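Local coordinates for protein geranyltranstransferase (Thermotoga maritima, PDB 2FTZ) that probably joins geranyl diphosphate to isopentenyl diphosphate to make farnesyl diphosphate, at residues L53-G58 with D70-V75. Residues are numbered along the deposited sequence; the frame is centred on the assembly and turned at random.
Sequences LVLTLG and DVAVAV
Val54 pushes one methyl, CG1, into the angle between Val71 and Ala72, and most of the contact turns on that methyl. The two valines cross at about a right angle, with Val54 CG1 meeting Val71 CG1 at 3.9 Å. The same Val54 carbon lies 4.0 Å from Ala72 N, so it rests against helix backbone as well as side chain. Standing anti to the backbone nitrogen (chi1 170°), Val54 CG1 is brought up close to Val71, whose own CG1 is met from the side, so that the two methyls touch flank to flank. Val71 CB, 4.1 Å from Val54 CG1, belongs to the same contact. Ala72 offers a single methyl, yet it is met from two directions, roughly at right angles: Val54 CG1 is 4.0 Å from Ala72 CB, and Leu55 brings its branch point alongside, with CG 4.0 Å from the same CB. Leu55 starts out along the flank of its helix, and CG and CD2 both come back onto that methyl.

Residues 53-58 and 70-75, on helices 49-61 and 69-87, run nearly antiparallel, with local axes at 160°, as neighbours in the all-helical fold of the polyprenyl synthetases. The local axes come within 9.0 Å, and Val54 and Ala72 are the residues whose CA atoms are closest, 5.6 Å apart. Cys183 of helix 177-189 touches both Val54 and Val75, adding a third helix to this patch. Asp70, which takes no part in the contact, forms a salt bridge with Arg21. All four touching side chains are buried aliphatic groups, so the two helices are held here by van der Waals fit and the exclusion of water.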
# COMPACT_ATOMS: atom_id res chain seq x y z
N LEU A 53 -4.89 -7.87 20.73
CA LEU A 53 -3.53 -8.24 21.19
C LEU A 53 -2.66 -7.02 21.42
O LEU A 53 -1.98 -6.92 22.45
CB LEU A 53 -2.76 -9.18 20.22
CG LEU A 53 -3.13 -10.65 20.27
CD1 LEU A 53 -2.65 -11.32 18.98
CD2 LEU A 53 -2.51 -11.29 21.51
N VAL A 54 -2.67 -6.09 20.46
CA VAL A 54 -1.89 -4.86 20.59
C VAL A 54 -2.30 -4.10 21.85
O VAL A 54 -1.46 -3.67 22.63
CB VAL A 54 -2.03 -3.95 19.36
CG1 VAL A 54 -1.40 -2.57 19.66
CG2 VAL A 54 -1.42 -4.62 18.11
N LEU A 55 -3.60 -3.90 22.04
CA LEU A 55 -4.08 -3.12 23.17
C LEU A 55 -3.79 -3.80 24.52
O LEU A 55 -3.42 -3.13 25.49
CB LEU A 55 -5.57 -2.82 23.04
CG LEU A 55 -5.97 -1.90 21.89
CD1 LEU A 55 -7.52 -1.82 21.90
CD2 LEU A 55 -5.33 -0.49 22.02
N THR A 56 -3.96 -5.11 24.57
CA THR A 56 -3.73 -5.88 25.76
C THR A 56 -2.22 -5.91 26.12
O THR A 56 -1.84 -5.73 27.30
CB THR A 56 -4.34 -7.28 25.60
OG1 THR A 56 -5.74 -7.11 25.26
CG2 THR A 56 -4.25 -8.04 26.88
N LEU A 57 -1.36 -6.11 25.14
CA LEU A 57 0.08 -6.11 25.40
C LEU A 57 0.51 -4.73 25.90
O LEU A 57 1.27 -4.61 26.87
CB LEU A 57 0.85 -6.45 24.14
CG LEU A 57 1.07 -7.93 23.83
CD1 LEU A 57 1.58 -8.08 22.36
CD2 LEU A 57 2.05 -8.55 24.81
N GLY A 58 -0.01 -3.70 25.25
CA GLY A 58 0.34 -2.32 25.66
C GLY A 58 -0.09 -1.98 27.07
O GLY A 58 0.64 -1.32 27.80
N ASP A 70 -3.49 3.85 17.88
CA ASP A 70 -3.07 4.08 16.48
C ASP A 70 -2.43 2.85 15.85
O ASP A 70 -2.72 2.52 14.70
CB ASP A 70 -2.08 5.26 16.37
CG ASP A 70 -2.76 6.64 16.50
OD1 ASP A 70 -4.00 6.74 16.35
OD2 ASP A 70 -2.04 7.63 16.75
N VAL A 71 -1.57 2.16 16.59
CA VAL A 71 -1.05 0.90 16.11
C VAL A 71 -2.15 -0.15 15.88
O VAL A 71 -2.18 -0.80 14.84
CB VAL A 71 -0.01 0.32 17.05
CG1 VAL A 71 0.41 -1.07 16.60
CG2 VAL A 71 1.20 1.27 17.16
N ALA A 72 -3.02 -0.30 16.86
CA ALA A 72 -4.07 -1.34 16.83
C ALA A 72 -4.97 -1.10 15.61
O ALA A 72 -5.30 -2.03 14.89
CB ALA A 72 -4.89 -1.31 18.13
N VAL A 73 -5.38 0.16 15.41
CA VAL A 73 -6.24 0.51 14.28
C VAL A 73 -5.52 0.32 12.95
O VAL A 73 -6.11 -0.18 11.99
CB VAL A 73 -6.76 1.94 14.38
CG1 VAL A 73 -7.46 2.35 13.09
CG2 VAL A 73 -7.75 2.03 15.57
N ALA A 74 -4.26 0.71 12.87
CA ALA A 74 -3.45 0.45 11.68
C ALA A 74 -3.42 -1.03 11.28
O ALA A 74 -3.63 -1.39 10.10
CB ALA A 74 -2.03 0.94 11.86
N VAL A 75 -3.16 -1.89 12.25
CA VAL A 75 -3.11 -3.32 11.98
C VAL A 75 -4.47 -3.85 11.47
O VAL A 75 -4.50 -4.65 10.52
CB VAL A 75 -2.58 -4.09 13.20
CG1 VAL A 75 -2.91 -5.54 13.08
CG2 VAL A 75 -1.02 -3.89 13.30